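Side-chain contacts in integrase (Enterobacteria phage lambda, PDB 1AE9), which catalyses, through the catalytic domain present here, the site-specific recombination that integrates phage DNA into the host genome and, together with excisionase, cuts it out again: residues A30-Q35 and R140-Q145; L4-Y9 and D73-S78. One frame throughout, in Å; residues are numbered along the deposited sequence.

Interaction 1 (A30-Q35 and R140-Q145); sequences AVVTGQ and RLYEKQ
Tyr142 points its phenol edge-on at the last turn of helix 21-33 and donates a hydrogen bond from the hydroxyl to a backbone carbonyl there, joining that helix to helix 133-145 in the helical core of the tyrosine recombinase catalytic domain. The bond, Tyr142 OH to Val32 O, is 2.8 Å long. Its donor stands 18° out of the carbonyl plane and meets the C=O at 125°, so it approaches well to one side of the bond direction. Val32 O also lies near the plane of the ring, at its edge, 3.5 Å from Tyr142 CE2; hydroxyl and ring edge thus converge on one oxygen. Val32 adds a methyl: CG2 comes within 3.4 Å of Tyr142 OH, although the CB of Val32 is directed away from helix 133-145. With chi1 at 79°, CG1 sits between N and C while CG2 lies anti to the backbone N, on the side from which the hydroxyl arrives.

One residue earlier, the carbonyl Val31 O approaches the ring obliquely, 3.8 Å from Tyr142 CE2, and is itself hydrogen-bonded to Ser138. The contact thins towards Leu141, where a single methyl pair, Val31 CG1 and Leu141 CD1, meets at 4.0 Å. Ile72 of strand 71-72 touches all four of these side chains and completes the packing between the helices. Leu141 is partly exposed, and Lys144, about one turn on, is exposed, with no side-chain atoms modelled past CB.

Helix 21-33 gives way to Gly34, the first residue to leave helical geometry, whose phi is positive and whose carbonyl accepts from the predicted active-site residue Arg135. Just past this turn, Gln35 folds back, NE2 donating to Thr33 O at 2.9 Å.

Interaction 2 (L4-Y9 and D73-S78); sequences LTADEY and DALGIS
Leu75 places a methyl over the face of the Tyr9 ring, a CH-pi contact in an interface that otherwise rests on van der Waals contacts. Its CD1 is 3.9 Å from the centroid of the Tyr9 ring, 18° off the normal, and the offset carries it toward the rim, where CD1 of Tyr9 is 3.7 Å away. The other Leu75 branch turns to Ala6: CD2 stands 3.6 Å from Ala6 O and 3.9 Å from Ala6 CB. One leucine thus bridges Ala6 and Tyr9, three residues apart on the helix, and its CD2 also borders the ring.

Tyr9 reaches this position with its CG anti to the backbone N (chi1 162°), extending the ring from helix 6-15 towards residues 73-78. From the opposite direction comes Ile77, whose CD1 ends 3.6 Å from Tyr9 OH, at an oblique angle to the ring. Leu134 and Leu137 of helix 133-145 and Met27 of helix 21-33 also touch Tyr9, which is buried.

Upstream, Thr5 and Glu8 exchange bonds that fix the helix start: Glu8 N donates to Thr5 OG1 at 3.2 Å and Thr5 N to Glu8 OE1 at 3.0 Å. Asp7, whose CB points away from residues 73-78, forms a salt bridge with Lys85 of a neighbouring subunit.

Thus a helix N-terminus closed by a capping box packs on a beta hairpin, strands 71-72 and 77-78, whose Gly76 and Ile77 both face Ile72 in a G1 beta bulge.

Interactions 1 and 2 have centres 9 Å apart and adjoin directly. Val31 CG2, on the branch not used against Leu141, lies 3.7 Å from Tyr9 CE2, and Val32 CB is 3.7 Å from Ile77 CG2, so helix 21-33 borders both contacts. A probable hydrogen bond joins residues 140-145 to 73-78: Gln145 OE1 lies 2.8 Å from Asp73 N. Along the chain the segments alternate, residues 4-9 and 30-35 preceding 73-78 and 140-145. Of the predicted active-site residues, Arg135 is about 8 Å from Val31 and about 11 Å from Tyr9, measured between side chains; both contacts are therefore probably packing near that site rather than part of it.

Interaction 1 (A30-Q35 and R140-Q145)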
# COMPACT_ATOMS: atom_id res chain seq x y z
N ALA A 30 -9.39 5.30 17.30
CA ALA A 30 -9.80 6.19 16.22
C ALA A 30 -10.95 7.11 16.66
O ALA A 30 -10.96 8.30 16.32
CB ALA A 30 -10.23 5.37 15.02
N VAL A 31 -11.91 6.55 17.40
CA VAL A 31 -13.06 7.33 17.86
C VAL A 31 -12.73 8.26 19.02
O VAL A 31 -13.16 9.41 19.03
CB VAL A 31 -14.28 6.41 18.23
CG1 VAL A 31 -15.44 7.25 18.79
CG2 VAL A 31 -14.75 5.64 16.99
N VAL A 32 -11.94 7.80 19.99
CA VAL A 32 -11.62 8.65 21.13
C VAL A 32 -10.56 9.74 20.85
O VAL A 32 -10.53 10.75 21.55
CB VAL A 32 -11.27 7.80 22.39
CG1 VAL A 32 -9.86 7.25 22.33
CG2 VAL A 32 -11.49 8.61 23.65
N THR A 33 -9.69 9.54 19.85
CA THR A 33 -8.68 10.56 19.54
C THR A 33 -9.06 11.37 18.30
O THR A 33 -8.52 12.46 18.08
CB THR A 33 -7.26 9.97 19.30
OG1 THR A 33 -7.23 9.24 18.06
CG2 THR A 33 -6.83 9.06 20.45
N GLY A 34 -9.95 10.82 17.47
CA GLY A 34 -10.36 11.50 16.25
C GLY A 34 -9.27 11.67 15.19
O GLY A 34 -9.46 12.41 14.22
N GLN A 35 -8.15 10.96 15.34
CA GLN A 35 -7.04 11.08 14.39
C GLN A 35 -7.16 10.20 13.15
O GLN A 35 -7.76 9.12 13.19
CB GLN A 35 -5.71 10.84 15.11
CG GLN A 35 -5.43 11.82 16.26
CD GLN A 35 -5.66 13.28 15.86
OE1 GLN A 35 -4.99 13.80 14.95
NE2 GLN A 35 -6.62 13.92 16.50
N ARG A 140 -18.77 14.02 15.33
CA ARG A 140 -20.19 14.16 15.67
C ARG A 140 -20.47 13.82 17.13
O ARG A 140 -21.26 14.51 17.79
CB ARG A 140 -21.07 13.29 14.76
CG ARG A 140 -21.02 13.69 13.28
CD ARG A 140 -22.06 12.96 12.44
NE ARG A 140 -21.98 11.50 12.57
CZ ARG A 140 -21.28 10.70 11.75
NH1 ARG A 140 -20.59 11.21 10.74
NH2 ARG A 140 -21.28 9.40 11.95
N LEU A 141 -19.82 12.79 17.65
CA LEU A 141 -20.01 12.41 19.04
C LEU A 141 -19.43 13.47 19.98
O LEU A 141 -20.05 13.78 21.01
CB LEU A 141 -19.37 11.05 19.33
CG LEU A 141 -19.97 9.83 18.63
CD1 LEU A 141 -19.25 8.56 19.10
CD2 LEU A 141 -21.46 9.72 18.93
N TYR A 142 -18.25 14.00 19.66
CA TYR A 142 -17.60 15.03 20.47
C TYR A 142 -18.31 16.38 20.39
O TYR A 142 -18.32 17.14 21.36
CB TYR A 142 -16.12 15.19 20.09
CG TYR A 142 -15.20 14.27 20.86
CD1 TYR A 142 -15.35 14.12 22.24
CD2 TYR A 142 -14.20 13.54 20.22
CE1 TYR A 142 -14.52 13.27 22.96
CE2 TYR A 142 -13.37 12.68 20.94
CZ TYR A 142 -13.53 12.56 22.31
OH TYR A 142 -12.70 11.74 23.04
N GLU A 143 -18.91 16.66 19.24
CA GLU A 143 -19.66 17.89 19.03
C GLU A 143 -20.86 17.93 19.99
O GLU A 143 -21.22 18.99 20.50
CB GLU A 143 -20.15 17.96 17.59
N LYS A 144 -21.46 16.77 20.23
CA LYS A 144 -22.60 16.67 21.13
C LYS A 144 -22.16 16.65 22.58
O LYS A 144 -22.65 17.43 23.40
CB LYS A 144 -23.42 15.41 20.80
N GLN A 145 -21.20 15.78 22.89
CA GLN A 145 -20.69 15.62 24.25
C GLN A 145 -19.98 16.85 24.83
O GLN A 145 -20.11 17.15 26.02
CB GLN A 145 -19.74 14.42 24.31
CG GLN A 145 -19.14 14.14 25.68
CD GLN A 145 -18.19 12.97 25.67
OE1 GLN A 145 -18.51 11.90 25.15
NE2 GLN A 145 -17.02 13.15 26.25

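Interaction 2 (L4-Y9 and D73-S78)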
# COMPACT_ATOMS: atom_id res chain seq x y z
N LEU A 4 -21.13 6.46 9.48
CA LEU A 4 -21.22 5.34 10.40
C LEU A 4 -21.78 5.87 11.70
O LEU A 4 -21.24 6.82 12.26
CB LEU A 4 -19.84 4.73 10.64
CG LEU A 4 -19.79 3.44 11.46
CD1 LEU A 4 -20.32 2.29 10.62
CD2 LEU A 4 -18.37 3.17 11.91
N THR A 5 -22.89 5.30 12.17
CA THR A 5 -23.50 5.75 13.42
C THR A 5 -22.88 5.00 14.60
O THR A 5 -22.16 4.02 14.41
CB THR A 5 -25.04 5.52 13.43
OG1 THR A 5 -25.33 4.12 13.46
CG2 THR A 5 -25.68 6.14 12.21
N ALA A 6 -23.18 5.46 15.81
CA ALA A 6 -22.67 4.81 17.02
C ALA A 6 -23.17 3.37 17.13
O ALA A 6 -22.40 2.48 17.50
CB ALA A 6 -23.06 5.61 18.26
N ASP A 7 -24.45 3.14 16.83
CA ASP A 7 -25.01 1.79 16.92
C ASP A 7 -24.36 0.86 15.88
O ASP A 7 -24.08 -0.31 16.16
CB ASP A 7 -26.55 1.82 16.76
CG ASP A 7 -27.23 0.54 17.28
OD1 ASP A 7 -27.16 0.25 18.49
OD2 ASP A 7 -27.85 -0.19 16.47
N GLU A 8 -24.07 1.40 14.69
CA GLU A 8 -23.43 0.63 13.63
C GLU A 8 -22.00 0.28 14.02
O GLU A 8 -21.53 -0.82 13.71
CB GLU A 8 -23.48 1.39 12.30
CG GLU A 8 -24.88 1.45 11.70
CD GLU A 8 -25.00 2.37 10.49
OE1 GLU A 8 -24.15 3.27 10.32
OE2 GLU A 8 -25.96 2.20 9.71
N TYR A 9 -21.32 1.20 14.71
CA TYR A 9 -19.95 0.97 15.18
C TYR A 9 -19.94 -0.26 16.09
O TYR A 9 -19.03 -1.08 16.03
CB TYR A 9 -19.46 2.20 15.97
CG TYR A 9 -18.25 1.97 16.87
CD1 TYR A 9 -18.39 1.32 18.09
CD2 TYR A 9 -16.97 2.39 16.49
CE1 TYR A 9 -17.29 1.08 18.92
CE2 TYR A 9 -15.86 2.16 17.32
CZ TYR A 9 -16.03 1.50 18.53
OH TYR A 9 -14.96 1.25 19.36
N ASP A 73 -18.35 9.15 25.80
CA ASP A 73 -19.49 8.68 26.58
C ASP A 73 -20.49 7.81 25.86
O ASP A 73 -20.85 6.74 26.36
CB ASP A 73 -20.18 9.87 27.23
CG ASP A 73 -19.28 10.63 28.19
OD1 ASP A 73 -18.38 10.00 28.79
OD2 ASP A 73 -19.47 11.85 28.33
N ALA A 74 -20.89 8.21 24.66
CA ALA A 74 -21.88 7.46 23.88
C ALA A 74 -21.57 5.98 23.65
O ALA A 74 -22.48 5.17 23.51
CB ALA A 74 -22.13 8.16 22.54
N LEU A 75 -20.29 5.63 23.63
CA LEU A 75 -19.87 4.26 23.40
C LEU A 75 -19.12 3.64 24.56
O LEU A 75 -18.72 2.48 24.50
CB LEU A 75 -19.03 4.18 22.12
CG LEU A 75 -19.78 4.50 20.83
CD1 LEU A 75 -18.80 4.66 19.69
CD2 LEU A 75 -20.78 3.40 20.53
N GLY A 76 -18.94 4.41 25.63
CA GLY A 76 -18.22 3.91 26.79
C GLY A 76 -16.75 3.67 26.50
O GLY A 76 -16.17 2.70 27.00
N ILE A 77 -16.14 4.55 25.71
CA ILE A 77 -14.73 4.41 25.37
C ILE A 77 -13.88 5.34 26.23
O ILE A 77 -14.10 6.55 26.26
CB ILE A 77 -14.46 4.74 23.88
CG1 ILE A 77 -15.18 3.73 22.99
CG2 ILE A 77 -12.96 4.69 23.60
CD1 ILE A 77 -15.19 4.11 21.52
N SER A 78 -12.95 4.76 26.97
CA SER A 78 -12.06 5.54 27.81
C SER A 78 -10.69 5.48 27.15
O SER A 78 -10.17 4.39 26.93
CB SER A 78 -11.99 4.94 29.21
OG SER A 78 -10.93 5.52 29.96